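Local coordinates for Alr4995 protein (Nostoc sp., PDB 6LRF), which works as a bifunctional enzyme, an arginine dihydrolase that yields ornithine and ammonia, coupled to an ornithine cyclodeaminase that probably converts the ornithine to proline, at residues G135-R139 and L161-Y167; F166-C172 and Y184-F188; P377-Y381 and V433-V437; V498-T502 and S539-M544. One frame throughout, in Å; residues are numbered along the deposited sequence.

Interaction 1 (G135-R139 and L161-Y167); sequences GYGFR and LIDERFY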
loop_
_atom_site.group_PDB
_atom_site.type_symbol
_atom_site.label_atom_id
_atom_site.label_comp_id
_atom_site.label_asym_id
_atom_site.label_seq_id
_atom_site.Cartn_x
_atom_site.Cartn_y
_atom_site.Cartn_z
ATOM N N GLY B 135 16.814 -39.051 -12.224
ATOM C CA GLY B 135 16.221 -37.988 -11.419
ATOM C C GLY B 135 16.895 -37.787 -10.073
ATOM O O GLY B 135 17.574 -38.682 -9.560
ATOM N N TYR B 136 16.762 -36.587 -9.518
ATOM C CA TYR B 136 17.148 -36.343 -8.132
ATOM C C TYR B 136 16.273 -35.211 -7.648
ATOM O O TYR B 136 15.619 -34.559 -8.454
ATOM C CB TYR B 136 18.646 -36.014 -7.979
ATOM C CG TYR B 136 19.082 -34.660 -8.509
ATOM C CD1 TYR B 136 19.230 -34.441 -9.869
ATOM C CD2 TYR B 136 19.343 -33.602 -7.640
ATOM C CE1 TYR B 136 19.625 -33.202 -10.359
ATOM C CE2 TYR B 136 19.743 -32.356 -8.116
ATOM C CZ TYR B 136 19.884 -32.158 -9.478
ATOM O OH TYR B 136 20.282 -30.920 -9.969
ATOM N N GLY B 137 16.233 -35.002 -6.341
ATOM C CA GLY B 137 15.460 -33.914 -5.779
ATOM C C GLY B 137 14.655 -34.319 -4.556
ATOM O O GLY B 137 14.426 -33.493 -3.684
ATOM N N PHE B 138 14.221 -35.576 -4.492
ATOM C CA PHE B 138 13.384 -36.046 -3.387
ATOM C C PHE B 138 13.794 -37.411 -2.855
ATOM O O PHE B 138 13.904 -37.616 -1.649
ATOM C CB PHE B 138 11.914 -36.106 -3.823
ATOM C CG PHE B 138 11.317 -34.760 -4.109
ATOM C CD1 PHE B 138 10.990 -33.901 -3.067
ATOM C CD2 PHE B 138 11.087 -34.345 -5.415
ATOM C CE1 PHE B 138 10.441 -32.657 -3.325
ATOM C CE2 PHE B 138 10.547 -33.097 -5.669
ATOM C CZ PHE B 138 10.221 -32.259 -4.616
ATOM N N ARG B 139 14.006 -38.357 -3.758
ATOM C CA ARG B 139 14.275 -39.727 -3.346
ATOM C C ARG B 139 15.726 -40.111 -3.622
ATOM O O ARG B 139 16.504 -40.326 -2.691
ATOM C CB ARG B 139 13.305 -40.683 -4.042
ATOM C CG ARG B 139 11.861 -40.563 -3.520
ATOM C CD ARG B 139 11.761 -40.871 -2.013
ATOM N NE ARG B 139 10.370 -40.867 -1.560
ATOM C CZ ARG B 139 9.519 -41.886 -1.700
ATOM N NH1 ARG B 139 9.906 -43.021 -2.280
ATOM N NH2 ARG B 139 8.273 -41.770 -1.262
ATOM N N LEU B 161 14.052 -32.795 -10.000
ATOM C CA LEU B 161 12.629 -32.764 -9.721
ATOM C C LEU B 161 12.345 -31.691 -8.688
ATOM O O LEU B 161 13.017 -31.661 -7.661
ATOM C CB LEU B 161 12.153 -34.126 -9.197
ATOM C CG LEU B 161 12.328 -35.337 -10.114
ATOM C CD1 LEU B 161 12.219 -36.637 -9.315
ATOM C CD2 LEU B 161 11.297 -35.295 -11.237
ATOM N N ILE B 162 11.332 -30.853 -8.933
ATOM C CA ILE B 162 11.041 -29.700 -8.062
ATOM C C ILE B 162 9.611 -29.648 -7.545
ATOM O O ILE B 162 9.279 -28.787 -6.741
ATOM C CB ILE B 162 11.304 -28.374 -8.790
ATOM C CG1 ILE B 162 10.444 -28.305 -10.054
ATOM C CG2 ILE B 162 12.775 -28.241 -9.139
ATOM C CD1 ILE B 162 10.542 -27.004 -10.788
ATOM N N ASP B 163 8.768 -30.561 -8.016
ATOM C CA ASP B 163 7.371 -30.638 -7.593
ATOM C C ASP B 163 7.143 -31.922 -6.786
ATOM O O ASP B 163 7.229 -33.031 -7.324
ATOM C CB ASP B 163 6.445 -30.594 -8.817
ATOM C CG ASP B 163 4.970 -30.418 -8.442
ATOM O OD1 ASP B 163 4.526 -30.968 -7.409
ATOM O OD2 ASP B 163 4.243 -29.731 -9.198
ATOM N N GLU B 164 6.830 -31.767 -5.504
ATOM C CA GLU B 164 6.735 -32.899 -4.596
ATOM C C GLU B 164 5.666 -33.929 -4.997
ATOM O O GLU B 164 5.735 -35.087 -4.588
ATOM C CB GLU B 164 6.473 -32.394 -3.181
ATOM C CG GLU B 164 6.650 -33.451 -2.116
ATOM C CD GLU B 164 6.038 -33.044 -0.785
ATOM O OE1 GLU B 164 5.335 -32.003 -0.738
ATOM O OE2 GLU B 164 6.263 -33.771 0.212
ATOM N N ARG B 165 4.692 -33.520 -5.804
ATOM C CA ARG B 165 3.694 -34.463 -6.306
ATOM C C ARG B 165 4.340 -35.476 -7.250
ATOM O O ARG B 165 3.974 -36.651 -7.270
ATOM C CB ARG B 165 2.561 -33.727 -7.025
ATOM C CG ARG B 165 1.669 -32.891 -6.096
ATOM C CD ARG B 165 0.693 -32.041 -6.893
ATOM N NE ARG B 165 1.391 -31.065 -7.719
ATOM C CZ ARG B 165 0.886 -30.504 -8.812
ATOM N NH1 ARG B 165 -0.337 -30.817 -9.224
ATOM N NH2 ARG B 165 1.610 -29.624 -9.497
ATOM N N PHE B 166 5.309 -35.005 -8.028
ATOM C CA PHE B 166 6.007 -35.852 -8.979
ATOM C C PHE B 166 7.398 -36.116 -8.433
ATOM O O PHE B 166 8.410 -35.599 -8.938
ATOM C CB PHE B 166 6.011 -35.190 -10.354
ATOM C CG PHE B 166 4.638 -34.740 -10.785
ATOM C CD1 PHE B 166 3.700 -35.665 -11.226
ATOM C CD2 PHE B 166 4.268 -33.399 -10.703
ATOM C CE1 PHE B 166 2.419 -35.257 -11.602
ATOM C CE2 PHE B 166 2.997 -32.983 -11.081
ATOM C CZ PHE B 166 2.069 -33.912 -11.531
ATOM N N TYR B 167 7.396 -36.928 -7.371
ATOM C CA TYR B 167 8.544 -37.199 -6.516
ATOM C C TYR B 167 9.483 -38.270 -7.096
ATOM O O TYR B 167 10.642 -38.371 -6.685
ATOM C CB TYR B 167 8.053 -37.618 -5.116
ATOM C CG TYR B 167 7.252 -38.917 -5.095
ATOM C CD1 TYR B 167 5.919 -38.949 -5.492
ATOM C CD2 TYR B 167 7.842 -40.112 -4.693
ATOM C CE1 TYR B 167 5.194 -40.136 -5.481
ATOM C CE2 TYR B 167 7.125 -41.307 -4.679
ATOM C CZ TYR B 167 5.801 -41.315 -5.072
ATOM O OH TYR B 167 5.082 -42.504 -5.062
HETATM O O HOH W 1 13.633 -38.247 -6.616
#

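Interaction 2 (F166-C172 and Y184-F188); sequences FYHLDTC and YPGAF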
loop_
_atom_site.group_PDB
_atom_site.type_symbol
_atom_site.label_atom_id
_atom_site.label_comp_id
_atom_site.label_asym_id
_atom_site.label_seq_id
_atom_site.Cartn_x
_atom_site.Cartn_y
_atom_site.Cartn_z
ATOM N N PHE B 166 5.309 -35.005 -8.028
ATOM C CA PHE B 166 6.007 -35.852 -8.979
ATOM C C PHE B 166 7.398 -36.116 -8.433
ATOM O O PHE B 166 8.410 -35.599 -8.938
ATOM C CB PHE B 166 6.011 -35.190 -10.354
ATOM C CG PHE B 166 4.638 -34.740 -10.785
ATOM C CD1 PHE B 166 3.700 -35.665 -11.226
ATOM C CD2 PHE B 166 4.268 -33.399 -10.703
ATOM C CE1 PHE B 166 2.419 -35.257 -11.602
ATOM C CE2 PHE B 166 2.997 -32.983 -11.081
ATOM C CZ PHE B 166 2.069 -33.912 -11.531
ATOM N N TYR B 167 7.396 -36.928 -7.371
ATOM C CA TYR B 167 8.544 -37.199 -6.516
ATOM C C TYR B 167 9.483 -38.270 -7.096
ATOM O O TYR B 167 10.642 -38.371 -6.685
ATOM C CB TYR B 167 8.053 -37.618 -5.116
ATOM C CG TYR B 167 7.252 -38.917 -5.095
ATOM C CD1 TYR B 167 5.919 -38.949 -5.492
ATOM C CD2 TYR B 167 7.842 -40.112 -4.693
ATOM C CE1 TYR B 167 5.194 -40.136 -5.481
ATOM C CE2 TYR B 167 7.125 -41.307 -4.679
ATOM C CZ TYR B 167 5.801 -41.315 -5.072
ATOM O OH TYR B 167 5.082 -42.504 -5.062
ATOM N N HIS B 168 8.971 -39.070 -8.034
ATOM C CA HIS B 168 9.805 -39.980 -8.824
ATOM C C HIS B 168 9.827 -39.518 -10.271
ATOM O O HIS B 168 8.851 -38.962 -10.770
ATOM C CB HIS B 168 9.288 -41.428 -8.763
ATOM C CG HIS B 168 9.701 -42.178 -7.537
ATOM N ND1 HIS B 168 8.986 -43.256 -7.051
ATOM C CD2 HIS B 168 10.767 -42.030 -6.714
ATOM C CE1 HIS B 168 9.583 -43.726 -5.969
ATOM N NE2 HIS B 168 10.667 -43.004 -5.743
ATOM N N LEU B 169 10.936 -39.768 -10.944
ATOM C CA LEU B 169 11.091 -39.393 -12.339
ATOM C C LEU B 169 10.017 -39.998 -13.233
ATOM O O LEU B 169 9.542 -39.339 -14.163
ATOM C CB LEU B 169 12.463 -39.818 -12.838
ATOM C CG LEU B 169 12.782 -39.361 -14.260
ATOM C CD1 LEU B 169 12.691 -37.804 -14.369
ATOM C CD2 LEU B 169 14.146 -39.881 -14.705
ATOM N N ASP B 170 9.625 -41.244 -12.954
ATOM C CA ASP B 170 8.684 -41.953 -13.825
ATOM C C ASP B 170 7.232 -41.500 -13.658
ATOM O O ASP B 170 6.344 -41.999 -14.348
ATOM C CB ASP B 170 8.793 -43.481 -13.614
ATOM C CG ASP B 170 8.194 -43.970 -12.290
ATOM O OD1 ASP B 170 7.869 -43.153 -11.398
ATOM O OD2 ASP B 170 8.066 -45.216 -12.134
ATOM N N THR B 171 6.992 -40.560 -12.747
ATOM C CA THR B 171 5.653 -39.970 -12.609
ATOM C C THR B 171 5.453 -38.744 -13.510
ATOM O O THR B 171 4.340 -38.238 -13.624
ATOM C CB THR B 171 5.354 -39.539 -11.161
ATOM O OG1 THR B 171 6.269 -38.509 -10.773
ATOM C CG2 THR B 171 5.491 -40.708 -10.215
ATOM N N CYS B 172 6.522 -38.277 -14.151
ATOM C CA CYS B 172 6.458 -37.038 -14.930
ATOM C C CYS B 172 7.334 -37.083 -16.168
ATOM O O CYS B 172 7.542 -36.061 -16.829
ATOM C CB CYS B 172 6.871 -35.841 -14.065
ATOM S SG CYS B 172 8.528 -35.986 -13.258
ATOM N N TYR B 184 6.144 -33.997 -18.414
ATOM C CA TYR B 184 5.461 -32.831 -17.881
ATOM C C TYR B 184 6.466 -31.767 -17.434
ATOM O O TYR B 184 6.978 -31.835 -16.314
ATOM C CB TYR B 184 4.572 -33.241 -16.712
ATOM C CG TYR B 184 3.941 -32.073 -15.997
ATOM C CD1 TYR B 184 3.091 -31.204 -16.671
ATOM C CD2 TYR B 184 4.184 -31.844 -14.650
ATOM C CE1 TYR B 184 2.503 -30.132 -16.021
ATOM C CE2 TYR B 184 3.601 -30.777 -13.992
ATOM C CZ TYR B 184 2.761 -29.927 -14.685
ATOM O OH TYR B 184 2.176 -28.861 -14.042
ATOM N N PRO B 185 6.733 -30.772 -18.301
ATOM C CA PRO B 185 7.798 -29.777 -18.094
ATOM C C PRO B 185 7.747 -29.055 -16.745
ATOM O O PRO B 185 8.791 -28.631 -16.249
ATOM C CB PRO B 185 7.573 -28.778 -19.242
ATOM C CG PRO B 185 6.906 -29.590 -20.313
ATOM C CD PRO B 185 5.994 -30.528 -19.557
ATOM N N GLY B 186 6.568 -28.941 -16.151
ATOM C CA GLY B 186 6.438 -28.256 -14.876
ATOM C C GLY B 186 7.043 -29.013 -13.708
ATOM O O GLY B 186 7.166 -28.484 -12.601
ATOM N N ALA B 187 7.423 -30.263 -13.941
ATOM C CA ALA B 187 8.007 -31.068 -12.875
ATOM C C ALA B 187 9.503 -30.812 -12.709
ATOM O O ALA B 187 10.087 -31.232 -11.719
ATOM C CB ALA B 187 7.752 -32.561 -13.130
ATOM N N PHE B 188 10.118 -30.110 -13.661
ATOM C CA PHE B 188 11.572 -29.928 -13.646
ATOM C C PHE B 188 12.026 -28.470 -13.494
ATOM O O PHE B 188 11.294 -27.548 -13.855
ATOM C CB PHE B 188 12.161 -30.516 -14.924
ATOM C CG PHE B 188 11.850 -31.978 -15.108
ATOM C CD1 PHE B 188 10.730 -32.377 -15.822
ATOM C CD2 PHE B 188 12.663 -32.945 -14.541
ATOM C CE1 PHE B 188 10.437 -33.718 -15.992
ATOM C CE2 PHE B 188 12.376 -34.288 -14.705
ATOM C CZ PHE B 188 11.264 -34.674 -15.431
#

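Interaction 3 (P377-Y381 and V433-V437); sequences PDDFY and VIVDV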
loop_
_atom_site.group_PDB
_atom_site.type_symbol
_atom_site.label_atom_id
_atom_site.label_comp_id
_atom_site.label_asym_id
_atom_site.label_seq_id
_atom_site.Cartn_x
_atom_site.Cartn_y
_atom_site.Cartn_z
ATOM N N PRO B 377 34.735 -12.682 -23.241
ATOM C CA PRO B 377 34.784 -14.078 -23.693
ATOM C C PRO B 377 33.758 -14.888 -22.963
ATOM O O PRO B 377 33.353 -14.507 -21.863
ATOM C CB PRO B 377 36.199 -14.541 -23.321
ATOM C CG PRO B 377 36.633 -13.586 -22.245
ATOM C CD PRO B 377 35.996 -12.271 -22.606
ATOM N N ASP B 378 33.351 -15.999 -23.561
ATOM C CA ASP B 378 32.302 -16.816 -22.987
ATOM C C ASP B 378 32.711 -17.355 -21.621
ATOM O O ASP B 378 33.876 -17.671 -21.392
ATOM C CB ASP B 378 31.954 -17.958 -23.934
ATOM C CG ASP B 378 30.531 -18.423 -23.765
ATOM O OD1 ASP B 378 29.614 -17.746 -24.297
ATOM O OD2 ASP B 378 30.332 -19.458 -23.090
ATOM N N ASP B 379 31.735 -17.446 -20.726
ATOM C CA ASP B 379 31.924 -17.916 -19.356
ATOM C C ASP B 379 32.750 -16.956 -18.497
ATOM O O ASP B 379 33.347 -17.368 -17.507
ATOM C CB ASP B 379 32.565 -19.310 -19.338
ATOM C CG ASP B 379 32.425 -19.997 -17.987
ATOM O OD1 ASP B 379 31.374 -19.810 -17.323
ATOM O OD2 ASP B 379 33.376 -20.700 -17.586
ATOM N N PHE B 380 32.756 -15.667 -18.846
ATOM C CA PHE B 380 33.439 -14.679 -18.006
ATOM C C PHE B 380 32.854 -14.688 -16.597
ATOM O O PHE B 380 31.648 -14.870 -16.401
ATOM C CB PHE B 380 33.354 -13.269 -18.616
ATOM C CG PHE B 380 31.959 -12.718 -18.695
ATOM C CD1 PHE B 380 31.093 -13.146 -19.684
ATOM C CD2 PHE B 380 31.523 -11.759 -17.788
ATOM C CE1 PHE B 380 29.807 -12.653 -19.762
ATOM C CE2 PHE B 380 30.233 -11.238 -17.864
ATOM C CZ PHE B 380 29.377 -11.689 -18.852
ATOM N N TYR B 381 33.719 -14.524 -15.606
ATOM C CA TYR B 381 33.257 -14.437 -14.245
ATOM C C TYR B 381 32.582 -13.075 -14.035
ATOM O O TYR B 381 33.029 -12.048 -14.574
ATOM C CB TYR B 381 34.412 -14.649 -13.275
ATOM C CG TYR B 381 34.089 -14.283 -11.845
ATOM C CD1 TYR B 381 33.451 -15.177 -10.991
ATOM C CD2 TYR B 381 34.466 -13.047 -11.339
ATOM C CE1 TYR B 381 33.164 -14.826 -9.649
ATOM C CE2 TYR B 381 34.185 -12.685 -10.024
ATOM C CZ TYR B 381 33.531 -13.564 -9.188
ATOM O OH TYR B 381 33.289 -13.157 -7.885
ATOM N N VAL B 433 40.620 -11.751 -19.777
ATOM C CA VAL B 433 39.494 -11.703 -18.873
ATOM C C VAL B 433 39.312 -13.049 -18.157
ATOM O O VAL B 433 39.390 -14.105 -18.776
ATOM C CB VAL B 433 38.203 -11.297 -19.638
ATOM C CG1 VAL B 433 36.962 -11.619 -18.827
ATOM C CG2 VAL B 433 38.248 -9.791 -19.984
ATOM N N ILE B 434 39.093 -12.997 -16.844
ATOM C CA ILE B 434 38.830 -14.188 -16.045
ATOM C C ILE B 434 37.540 -14.883 -16.460
ATOM O O ILE B 434 36.474 -14.249 -16.579
ATOM C CB ILE B 434 38.778 -13.820 -14.552
ATOM C CG1 ILE B 434 40.148 -13.287 -14.143
ATOM C CG2 ILE B 434 38.355 -15.019 -13.698
ATOM C CD1 ILE B 434 40.270 -12.992 -12.719
ATOM N N VAL B 435 37.658 -16.186 -16.725
ATOM C CA VAL B 435 36.520 -17.050 -17.040
ATOM C C VAL B 435 36.519 -18.175 -16.019
ATOM O O VAL B 435 37.500 -18.345 -15.286
ATOM C CB VAL B 435 36.582 -17.644 -18.460
ATOM C CG1 VAL B 435 36.587 -16.539 -19.511
ATOM C CG2 VAL B 435 37.810 -18.535 -18.606
ATOM N N ASP B 436 35.431 -18.938 -15.974
ATOM C CA ASP B 436 35.285 -20.019 -14.997
ATOM C C ASP B 436 35.302 -19.447 -13.573
ATOM O O ASP B 436 34.998 -18.267 -13.369
ATOM C CB ASP B 436 36.384 -21.077 -15.187
ATOM C CG ASP B 436 35.942 -22.479 -14.758
ATOM O OD1 ASP B 436 35.775 -22.716 -13.535
ATOM O OD2 ASP B 436 35.783 -23.348 -15.643
ATOM N N VAL B 437 35.628 -20.273 -12.584
ATOM C CA VAL B 437 35.483 -19.868 -11.185
ATOM C C VAL B 437 36.680 -20.259 -10.329
ATOM O O VAL B 437 36.607 -20.250 -9.107
ATOM C CB VAL B 437 34.192 -20.480 -10.546
ATOM C CG1 VAL B 437 32.924 -19.930 -11.224
ATOM C CG2 VAL B 437 34.215 -22.008 -10.629
HETATM O O HOH W 2 32.657 -17.738 -14.652
HETATM O O HOH W 3 35.614 -11.752 -15.591
#

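Interaction 4 (V498-T502 and S539-M544); sequences VVIHT and SLGVDM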
loop_
_atom_site.group_PDB
_atom_site.type_symbol
_atom_site.label_atom_id
_atom_site.label_comp_id
_atom_site.label_asym_id
_atom_site.label_seq_id
_atom_site.Cartn_x
_atom_site.Cartn_y
_atom_site.Cartn_z
ATOM N N VAL B 498 8.077 -6.082 -15.292
ATOM C CA VAL B 498 7.056 -6.747 -14.487
ATOM C C VAL B 498 6.093 -7.562 -15.360
ATOM O O VAL B 498 5.468 -8.518 -14.891
ATOM C CB VAL B 498 6.307 -5.712 -13.621
ATOM C CG1 VAL B 498 5.074 -6.309 -12.996
ATOM C CG2 VAL B 498 7.243 -5.211 -12.540
ATOM N N VAL B 499 6.010 -7.224 -16.643
ATOM C CA VAL B 499 5.260 -8.057 -17.578
ATOM C C VAL B 499 5.843 -9.484 -17.638
ATOM O O VAL B 499 5.108 -10.476 -17.619
ATOM C CB VAL B 499 5.254 -7.459 -18.998
ATOM C CG1 VAL B 499 4.596 -8.435 -19.998
ATOM C CG2 VAL B 499 4.546 -6.105 -19.010
ATOM N N ILE B 500 7.168 -9.584 -17.713
ATOM C CA ILE B 500 7.831 -10.884 -17.768
ATOM C C ILE B 500 7.701 -11.608 -16.433
ATOM O O ILE B 500 7.295 -12.761 -16.380
ATOM C CB ILE B 500 9.319 -10.730 -18.124
ATOM C CG1 ILE B 500 9.457 -9.954 -19.433
ATOM C CG2 ILE B 500 9.968 -12.075 -18.243
ATOM C CD1 ILE B 500 8.642 -10.579 -20.567
ATOM N N HIS B 501 8.032 -10.907 -15.355
ATOM C CA HIS B 501 7.971 -11.462 -14.002
ATOM C C HIS B 501 6.627 -12.072 -13.601
ATOM O O HIS B 501 6.591 -13.031 -12.831
ATOM C CB HIS B 501 8.341 -10.377 -13.002
ATOM C CG HIS B 501 9.721 -9.842 -13.198
ATOM N ND1 HIS B 501 10.111 -8.593 -12.760
ATOM C CD2 HIS B 501 10.802 -10.383 -13.809
ATOM C CE1 HIS B 501 11.379 -8.395 -13.078
ATOM N NE2 HIS B 501 11.821 -9.467 -13.714
ATOM N N THR B 502 5.525 -11.525 -14.107
ATOM C CA THR B 502 4.211 -11.978 -13.673
ATOM C C THR B 502 3.681 -13.049 -14.609
ATOM O O THR B 502 2.548 -13.505 -14.486
ATOM C CB THR B 502 3.214 -10.807 -13.605
ATOM O OG1 THR B 502 3.164 -10.162 -14.882
ATOM C CG2 THR B 502 3.664 -9.801 -12.579
ATOM N N SER B 539 14.614 -15.094 -14.787
ATOM C CA SER B 539 14.425 -13.667 -14.928
ATOM C C SER B 539 14.934 -12.960 -13.677
ATOM O O SER B 539 14.316 -13.083 -12.618
ATOM C CB SER B 539 12.946 -13.360 -15.172
ATOM O OG SER B 539 12.742 -11.976 -15.361
ATOM N N LEU B 540 16.053 -12.236 -13.810
ATOM C CA LEU B 540 16.758 -11.617 -12.678
ATOM C C LEU B 540 15.803 -11.057 -11.632
ATOM O O LEU B 540 15.000 -10.170 -11.931
ATOM C CB LEU B 540 17.680 -10.499 -13.163
ATOM C CG LEU B 540 18.449 -9.763 -12.065
ATOM C CD1 LEU B 540 19.253 -10.736 -11.224
ATOM C CD2 LEU B 540 19.362 -8.699 -12.660
ATOM N N GLY B 541 15.866 -11.617 -10.425
ATOM C CA GLY B 541 15.084 -11.122 -9.302
ATOM C C GLY B 541 13.765 -11.831 -9.033
ATOM O O GLY B 541 13.204 -11.705 -7.950
ATOM N N VAL B 542 13.250 -12.569 -10.012
ATOM C CA VAL B 542 11.957 -13.228 -9.840
ATOM C C VAL B 542 11.993 -14.690 -10.291
ATOM O O VAL B 542 12.559 -15.022 -11.335
ATOM C CB VAL B 542 10.832 -12.462 -10.606
ATOM C CG1 VAL B 542 9.514 -13.224 -10.563
ATOM C CG2 VAL B 542 10.649 -11.060 -10.015
ATOM N N ASP B 543 11.420 -15.569 -9.469
ATOM C CA ASP B 543 11.085 -16.919 -9.914
ATOM C C ASP B 543 9.702 -16.866 -10.562
ATOM O O ASP B 543 8.698 -16.935 -9.856
ATOM C CB ASP B 543 11.102 -17.908 -8.741
ATOM C CG ASP B 543 10.944 -19.365 -9.188
ATOM O OD1 ASP B 543 10.537 -19.607 -10.348
ATOM O OD2 ASP B 543 11.230 -20.269 -8.368
HETATM N N MSE B 544 9.653 -16.738 -11.891
HETATM C CA MSE B 544 8.376 -16.571 -12.583
HETATM C C MSE B 544 7.415 -17.708 -12.198
HETATM O O MSE B 544 6.313 -17.447 -11.719
HETATM C CB MSE B 544 8.562 -16.513 -14.107
HETATM C CG MSE B 544 7.370 -15.897 -14.838
HETATM SE SE MSE B 544 7.049 -16.554 -16.660
HETATM C CE MSE B 544 6.804 -18.450 -16.289
#

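Interaction 1 (G135-R139 and L161-Y167)
The F138 ring turns its rim to the loop 161-167: I162 C and D163 N lie at its edge, in the ring plane, and at oblique angles its CE2 comes 3.5 Å from L161 O and its CZ 3.5 Å from E164 N. R139 and Y167 are a pair of flat groups. Over the centre of one guanidinium face sits Y167 CD2, but the two planes stand 46° apart, so the ring leans against the cation and is not stacked on it. In this GME-type (pentein) domain the contact joins the end of strand 132-136 and the residues after it to the loop that follows its parallel neighbour 155-160. F138 swings in with CG beside its own backbone N (chi1 -66°), which brings CD2 to 3.9 Å from L161 CB. G137 has a positive phi, and a CB there would collide with L161 O and press on the preceding carbonyl. A water bridges the segments, accepting from R139 N and donating to Y167 O at 3.0 Å. The polar ends have partners beyond the two segments: R139 pairs with E118, and Y167 OH bonds G259 O. Within the loop, R165 grips D163 side-on through NE and NH2, and D163 OD1 also takes R165 N in an Asx turn; R165 pairs too with E475 of a neighbouring subunit. L161 N, just past strand 155-160, donates to Y136 O at 2.8 Å (177°).

Interaction 2 (F166-C172 and Y184-F188)
The rings of F166 and Y184 lean together at 57°, their centroids 5.3 Å apart, a pairing neither stacked nor edge-to-face in which the two CE2 atoms, one from F166 and one from Y184, come to 3.7 Å. G186 N lies over the centre of one Y184 face, where any side chain on G186 would strike the ring. At the far end of the contact L169 runs roughly at a right angle to F188 and sets its CD1 at the ring edge, in plane, 3.5 Å from F188 CE2. C172 fills the middle. Its SG stands between its own backbone N and carbonyl carbon (chi1 55°), and from there SG touches A187 CB at 3.5 Å and meets the F188 ring obliquely, 4.5 Å from the centroid. Within the GME domain the contact ties the residue before strand 173-175 to the loop after strand 181-183; helix 210-213 covers F166 and Y184, and strand 155-160 backs L169 and F188. Y184 N donates to C172 O at 3.0 Å, the sole hydrogen bond joining the two segments. The side-chain contacts are apolar or sulfur-aromatic, so beyond this one bond the fit rests mainly on buried shape.

Interaction 3 (P377-Y381 and V433-V437)
Two backbone hydrogen bonds pin P377-Y381, in the LOR/SDH-type conserved region, to V433-V437, in the first ArgZ-like C-terminal region: Y381 N donates to I434 O at 2.9 Å, and D436 N to D379 O at 3.0 Å. They flank F380 and V435, a single antiparallel bridge of the non-hydrogen-bonded kind. D436 N also makes a weak bond to D379 OD2, whose carboxylate is brought round by a CG anti to the backbone N (chi1 -164°). The same carbonyls serve again: D379 O receives the CA-H of V435 at 3.2 Å, I434 O that of F380. One water donates to D379 O and D436 O, another to Y381 O and I434 O, bridging carbonyls beside each of the two bonds. Apolar contacts start at P377, which opens a type II turn ending at F380; its CG rests 3.8 Å from V433 CB and 4.0 Å from V435 CG1. Further on, Y381 CB meets I434 CG2 at 4.0 Å. Replacing P377 by a glycine would probably open a gap over the two valines and leave the start of the turn freer to move. Acids crowd at one end: D379 OD2 stands 4.1 Å from D436 OD2 and close to E344, which may raise the pKa of one of them; D436 OD2 bonds to H340, and D379 OD1 has a long, weak ion pair with R555. Strand 432-435 lies between strands 366-369 and 407-413 of a mixed sheet; P377 touches E368 on the first, F380 and Y381 reach A407 and I408 on the second, and helix 340-352 packs on D436 and V437.

Interaction 4 (V498-T502 and S539-M544)
The short helix 498-501 is met by a type II turn, S539 to V542, and by the chain that runs on through strand 542-543, with H501 CA and M544 CA 5.3 Å apart. Both belong to the Rossmann-fold domain: the helix follows strand 491-495 of its parallel sheet, and the turn comes after helix 524-536. G541 takes a positive phi in the turn, where a side chain would jam against the preceding carbonyl. H501 carries most of the contact. V542 stands over one face of the imidazole, with CG2 3.7 Å from the ring centroid and 19° off the normal, a CH-pi contact whose nearest ring atom is H501 CG at 3.5 Å. At the ring edge, near its plane, S539 OG comes 3.0 Å from H501 CD2; this hydroxyl is hydrogen-bonded to H529 on helix 524-536, and the H529 ring also meets that of H501, the planes about 80° apart. An alanine in place of H501 would remove the imidazole, and is likely to leave V542 CG2 without its aromatic face and a gap between S539 and the helix. I500 fits in beside this, its CG2 4.0 Å from S539 OG and its side chain packed on helix 524-536. M544, a selenomethionine here, touches R468 of a neighbouring subunit. Its CG, anti to the backbone N (chi1 -161°), is laid against the carbonyls of two successive residues, 3.5 Å from I500 O and 3.6 Å from H501 O.

Overall arrangement
Interactions 1 and 2 form one continuous packing unit in the GME domain: their segments overlap at F166-Y167, their centres are 7 Å apart, and L161 CD2 packs on C172 SG where they touch. Interaction 2 is buried and almost wholly apolar, whereas interaction 1 is only partly buried, adding a bound water and, in its loop, R165, which pairs with a neighbouring subunit. Interaction 3 is buried too, yet backbone bonding at a sheet strand holds it. Interaction 4, in the Rossmann domain, is partly buried and is led by a CH-pi contact of H501 with V542. No atoms touch between these last two, about 12 Å apart at their nearest atoms, or between either and the first pair; the nearest atoms of interactions 1 and 4 are about 7 Å apart.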